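Local coordinates for protein HpcH/HpaI aldolase (Desulfitobacterium hafniense, PDB 3QZ6) that belongs to the HpcH/HpaI aldolase family, whose members are built as closed barrels of eight parallel strands ringed by helices, at residues K129-W133 against A134-Q138; Q138-N141 against D142-I146. All coordinates share one frame; numbering follows the deposited sequence.

Contacts 1 and 2 sit at the two ends of helix 133-141 and share Gln138, their centres about 12 Å apart. Contact 1 (129-133 with 134-138) is a surface contact, its centre about 26 Å from the centre of the chain, where an incoming loop starts the helix. Contact 2 (138-141 with 142-146) is partly buried, about 16 Å from that centre, where the helix gives way to barrel strand 145-150. Their chemistry differs accordingly: two indoles, a valine and a water-bridged N-cap at the outer end, against converging backbone bonds, a salt bridge with a weak hydrogen bond and an aliphatic Arg-Ile touch at the inner end.

Contact 1 (K129-W133 against A134-Q138)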
loop_
_atom_site.group_PDB
_atom_site.type_symbol
_atom_site.label_atom_id
_atom_site.label_comp_id
_atom_site.label_asym_id
_atom_site.label_seq_id
_atom_site.Cartn_x
_atom_site.Cartn_y
_atom_site.Cartn_z
ATOM N N LYS A 129 -23.270 10.565 -18.462
ATOM C CA LYS A 129 -24.728 10.554 -18.358
ATOM C C LYS A 129 -25.316 11.820 -18.960
ATOM O O LYS A 129 -24.659 12.865 -18.973
ATOM C CB LYS A 129 -25.157 10.428 -16.896
ATOM C CG LYS A 129 -24.888 9.060 -16.300
ATOM C CD LYS A 129 -25.158 9.031 -14.807
ATOM C CE LYS A 129 -24.906 7.639 -14.258
ATOM N NZ LYS A 129 -24.844 7.605 -12.774
ATOM N N PRO A 130 -26.557 11.736 -19.472
ATOM C CA PRO A 130 -27.183 12.927 -20.050
ATOM C C PRO A 130 -27.588 13.854 -18.925
ATOM O O PRO A 130 -27.910 13.361 -17.847
ATOM C CB PRO A 130 -28.453 12.378 -20.730
ATOM C CG PRO A 130 -28.362 10.869 -20.633
ATOM C CD PRO A 130 -27.465 10.577 -19.472
ATOM N N VAL A 131 -27.584 15.162 -19.164
ATOM C CA VAL A 131 -27.995 16.122 -18.144
ATOM C C VAL A 131 -28.840 17.252 -18.732
ATOM O O VAL A 131 -28.844 17.470 -19.936
ATOM C CB VAL A 131 -26.779 16.777 -17.479
ATOM C CG1 VAL A 131 -25.840 15.714 -16.891
ATOM C CG2 VAL A 131 -26.051 17.649 -18.482
ATOM N N ASN A 132 -29.550 17.960 -17.860
ATOM C CA ASN A 132 -30.185 19.232 -18.197
ATOM C C ASN A 132 -29.148 20.316 -17.922
ATOM O O ASN A 132 -28.925 20.672 -16.767
ATOM C CB ASN A 132 -31.411 19.430 -17.300
ATOM C CG ASN A 132 -32.122 20.767 -17.538
ATOM O OD1 ASN A 132 -31.521 21.749 -17.986
ATOM N ND2 ASN A 132 -33.414 20.806 -17.218
ATOM N N TRP A 133 -28.495 20.831 -18.961
ATOM C CA TRP A 133 -27.308 21.675 -18.742
ATOM C C TRP A 133 -27.547 22.869 -17.829
ATOM O O TRP A 133 -26.746 23.133 -16.928
ATOM C CB TRP A 133 -26.681 22.130 -20.062
ATOM C CG TRP A 133 -25.956 21.006 -20.765
ATOM C CD1 TRP A 133 -26.372 20.331 -21.880
ATOM C CD2 TRP A 133 -24.708 20.412 -20.378
ATOM N NE1 TRP A 133 -25.454 19.366 -22.215
ATOM C CE2 TRP A 133 -24.425 19.392 -21.311
ATOM C CE3 TRP A 133 -23.801 20.648 -19.337
ATOM C CZ2 TRP A 133 -23.270 18.609 -21.239
ATOM C CZ3 TRP A 133 -22.648 19.858 -19.261
ATOM C CH2 TRP A 133 -22.396 18.857 -20.208
ATOM N N ALA A 134 -28.648 23.581 -18.056
ATOM C CA ALA A 134 -28.911 24.811 -17.326
ATOM C C ALA A 134 -28.975 24.547 -15.822
ATOM O O ALA A 134 -28.439 25.318 -15.029
ATOM C CB ALA A 134 -30.214 25.481 -17.829
ATOM N N GLU A 135 -29.624 23.453 -15.438
ATOM C CA GLU A 135 -29.738 23.082 -14.031
ATOM C C GLU A 135 -28.440 22.461 -13.534
ATOM O O GLU A 135 -27.990 22.724 -12.418
ATOM C CB GLU A 135 -30.863 22.063 -13.846
ATOM C CG GLU A 135 -32.096 22.595 -13.153
ATOM C CD GLU A 135 -32.865 23.577 -14.007
ATOM O OE1 GLU A 135 -33.332 24.604 -13.466
ATOM O OE2 GLU A 135 -33.007 23.316 -15.221
ATOM N N TRP A 136 -27.842 21.624 -14.369
ATOM C CA TRP A 136 -26.697 20.826 -13.943
ATOM C C TRP A 136 -25.490 21.675 -13.551
ATOM O O TRP A 136 -24.858 21.409 -12.542
ATOM C CB TRP A 136 -26.323 19.817 -15.025
ATOM C CG TRP A 136 -25.278 18.825 -14.597
ATOM C CD1 TRP A 136 -25.488 17.611 -13.993
ATOM C CD2 TRP A 136 -23.860 18.964 -14.739
ATOM N NE1 TRP A 136 -24.282 16.985 -13.765
ATOM C CE2 TRP A 136 -23.270 17.794 -14.212
ATOM C CE3 TRP A 136 -23.033 19.958 -15.272
ATOM C CZ2 TRP A 136 -21.893 17.598 -14.191
ATOM C CZ3 TRP A 136 -21.662 19.761 -15.252
ATOM C CH2 TRP A 136 -21.107 18.589 -14.714
ATOM N N VAL A 137 -25.170 22.707 -14.327
ATOM C CA VAL A 137 -24.022 23.544 -13.971
ATOM C C VAL A 137 -24.232 24.256 -12.629
ATOM O O VAL A 137 -23.285 24.435 -11.867
ATOM C CB VAL A 137 -23.645 24.564 -15.073
ATOM C CG1 VAL A 137 -23.089 23.839 -16.300
ATOM C CG2 VAL A 137 -24.846 25.449 -15.439
ATOM N N GLN A 138 -25.472 24.640 -12.335
ATOM C CA GLN A 138 -25.768 25.314 -11.072
ATOM C C GLN A 138 -25.611 24.365 -9.910
ATOM O O GLN A 138 -25.022 24.716 -8.886
ATOM C CB GLN A 138 -27.198 25.864 -11.049
ATOM C CG GLN A 138 -27.414 27.107 -11.860
ATOM C CD GLN A 138 -28.800 27.696 -11.627
ATOM O OE1 GLN A 138 -29.731 27.453 -12.399
ATOM N NE2 GLN A 138 -28.945 28.462 -10.546
HETATM O O HOH W 1 -30.718 22.997 -20.160
#
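With CG opposite its backbone N (chi1 -172°), Trp136 turns its indole back toward the incoming loop, while Trp133 holds its own CG opposite the carbonyl carbon (chi1 -73°), and the two side chains run side by side in the same direction. Their rings form an offset edge-to-face pair, the edge of Trp133 toward the face of Trp136, with six-membered rings centred 5.7 Å apart. Val131 fits against both indoles. Its CG1 makes a CH-pi contact 3.8 Å from the centroid of the Trp136 five-membered ring, and its CG2 lies over a face of Trp133. Asn132 is the N-cap of helix 133-141: a water bridges its OD1, at 2.6 Å, and the Ala134 N, at 3.0 Å. The first helical bonds follow, Trp136 N to Asn132 O at 2.8 Å and a nearly straight Val137 N to Trp133 O at 3.1 Å. Glu135 OE2 lies 3.2 Å from Asn132 ND2, at an angle too poor for a hydrogen bond. Backbone bonds and an N-cap residue with a bridging water thus hold the first turn, which the Trp133-Trp136 pair braces, while Val131, packed on both indoles, joins the preceding loop to the helix.

Contact 2 (Q138-N141 against D142-I146); sequences QERN and DEIFI
At Arg140 and Glu143, whose CA atoms are 5.1 Å apart, the backbone of helix 133-141 turns toward strand 145-150. Two donors converge on Arg140 O: Ile144 N, at 3.2 Å, arrives almost in line with the carbonyl bond, whereas Glu143 N, at 2.8 Å, comes from above the carbonyl plane, 59° out of it. Just before them, Asp142 N makes weak bonds to Gln138 O and Glu139 O. At Ile144 the backbone becomes extended (psi 136°), which sets the chain on course for the strand.

Among the side chains, Arg140 bends at chi2 and chi3, bringing its outer half round to the segment that follows. It crosses Glu143 at about a right angle, and NE meets OE1 in a salt bridge at 3.3 Å whose hydrogen bond is weak; the guanidinium and carboxylate planes are 45° apart. Farther back along the same arginine, CD rests against Ile144 CD1 at 3.7 Å, so its aliphatic part packs on the isoleucine while NE, at the base of the guanidinium, meets the glutamate. Met4 touches both Arg140 and Glu143.

Water assists at the turn. One molecule donates to Gln138 O at 2.7 Å and more weakly to Asp142 OD1; another lies 2.7 Å from both Asn141 O and Ile144 O. The buried amide of Asn141 looks elsewhere, its OD1 accepting from Tyr112 N in the loop after helix 100-110. Beyond the turn, Phe145 bonds through its backbone to Glu90 and Phe92, and Ile146 to Asp169 and Ala170. Residues 138-146 are therefore a helix-to-strand connection of a TIM barrel, leading from a helix on the outside into the fifth strand of the parallel sheet.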
loop_
_atom_site.group_PDB
_atom_site.type_symbol
_atom_site.label_atom_id
_atom_site.label_comp_id
_atom_site.label_asym_id
_atom_site.label_seq_id
_atom_site.Cartn_x
_atom_site.Cartn_y
_atom_site.Cartn_z
ATOM N N GLN A 138 -25.472 24.640 -12.335
ATOM C CA GLN A 138 -25.768 25.314 -11.072
ATOM C C GLN A 138 -25.611 24.365 -9.910
ATOM O O GLN A 138 -25.022 24.716 -8.886
ATOM C CB GLN A 138 -27.198 25.864 -11.049
ATOM C CG GLN A 138 -27.414 27.107 -11.860
ATOM C CD GLN A 138 -28.800 27.696 -11.627
ATOM O OE1 GLN A 138 -29.731 27.453 -12.399
ATOM N NE2 GLN A 138 -28.945 28.462 -10.546
ATOM N N GLU A 139 -26.164 23.165 -10.056
ATOM C CA GLU A 139 -26.041 22.156 -9.011
ATOM C C GLU A 139 -24.590 21.727 -8.801
ATOM O O GLU A 139 -24.149 21.566 -7.670
ATOM C CB GLU A 139 -26.913 20.942 -9.313
ATOM C CG GLU A 139 -28.393 21.276 -9.386
ATOM C CD GLU A 139 -29.264 20.041 -9.471
ATOM O OE1 GLU A 139 -28.765 18.943 -9.137
ATOM O OE2 GLU A 139 -30.443 20.169 -9.869
ATOM N N ARG A 140 -23.846 21.536 -9.883
ATOM C CA ARG A 140 -22.456 21.110 -9.736
ATOM C C ARG A 140 -21.626 22.186 -9.017
ATOM O O ARG A 140 -20.782 21.869 -8.179
ATOM C CB ARG A 140 -21.841 20.741 -11.092
ATOM C CG ARG A 140 -20.400 20.246 -11.004
ATOM C CD ARG A 140 -20.245 19.157 -9.939
ATOM N NE ARG A 140 -21.167 18.043 -10.156
ATOM C CZ ARG A 140 -20.880 16.936 -10.834
ATOM N NH1 ARG A 140 -19.678 16.766 -11.381
ATOM N NH2 ARG A 140 -21.802 15.992 -10.963
ATOM N N ASN A 141 -21.865 23.457 -9.331
ATOM C CA ASN A 141 -21.133 24.531 -8.655
ATOM C C ASN A 141 -21.275 24.440 -7.135
ATOM O O ASN A 141 -20.362 24.803 -6.400
ATOM C CB ASN A 141 -21.609 25.912 -9.133
ATOM C CG ASN A 141 -20.797 26.451 -10.306
ATOM O OD1 ASN A 141 -19.846 25.817 -10.782
ATOM N ND2 ASN A 141 -21.179 27.633 -10.784
ATOM N N ASP A 142 -22.424 23.954 -6.668
ATOM C CA ASP A 142 -22.672 23.828 -5.225
ATOM C C ASP A 142 -21.971 22.629 -4.594
ATOM O O ASP A 142 -21.938 22.501 -3.373
ATOM C CB ASP A 142 -24.165 23.711 -4.941
ATOM C CG ASP A 142 -24.857 25.054 -4.894
ATOM O OD1 ASP A 142 -24.153 26.082 -4.785
ATOM O OD2 ASP A 142 -26.107 25.075 -4.965
ATOM N N GLU A 143 -21.429 21.739 -5.418
ATOM C CA GLU A 143 -20.831 20.497 -4.908
ATOM C C GLU A 143 -19.295 20.436 -4.996
ATOM O O GLU A 143 -18.659 19.623 -4.312
ATOM C CB GLU A 143 -21.453 19.293 -5.619
ATOM C CG GLU A 143 -22.964 19.188 -5.403
ATOM C CD GLU A 143 -23.619 18.195 -6.344
ATOM O OE1 GLU A 143 -23.253 18.177 -7.542
ATOM O OE2 GLU A 143 -24.492 17.427 -5.886
ATOM N N ILE A 144 -18.713 21.274 -5.846
ATOM C CA ILE A 144 -17.252 21.398 -5.946
ATOM C C ILE A 144 -16.669 21.824 -4.599
ATOM O O ILE A 144 -17.189 22.731 -3.958
ATOM C CB ILE A 144 -16.873 22.469 -6.983
ATOM C CG1 ILE A 144 -17.397 22.069 -8.351
ATOM C CG2 ILE A 144 -15.369 22.675 -7.035
ATOM C CD1 ILE A 144 -17.053 20.676 -8.724
ATOM N N PHE A 145 -15.576 21.185 -4.184
ATOM C CA PHE A 145 -15.014 21.401 -2.852
ATOM C C PHE A 145 -13.651 22.087 -2.929
ATOM O O PHE A 145 -12.733 21.572 -3.561
ATOM C CB PHE A 145 -14.883 20.055 -2.119
ATOM C CG PHE A 145 -14.348 20.177 -0.721
ATOM C CD1 PHE A 145 -15.168 20.599 0.314
ATOM C CD2 PHE A 145 -13.025 19.877 -0.445
ATOM C CE1 PHE A 145 -14.677 20.724 1.606
ATOM C CE2 PHE A 145 -12.525 19.997 0.848
ATOM C CZ PHE A 145 -13.357 20.422 1.873
ATOM N N ILE A 146 -13.517 23.244 -2.290
ATOM C CA ILE A 146 -12.248 23.968 -2.292
ATOM C C ILE A 146 -11.745 24.133 -0.870
ATOM O O ILE A 146 -12.434 24.711 -0.033
ATOM C CB ILE A 146 -12.393 25.387 -2.887
ATOM C CG1 ILE A 146 -12.942 25.337 -4.316
ATOM C CG2 ILE A 146 -11.048 26.115 -2.848
ATOM C CD1 ILE A 146 -12.190 24.406 -5.216
HETATM O O HOH W 2 -24.791 27.193 -7.958
HETATM O O HOH W 3 -19.110 24.631 -4.023
#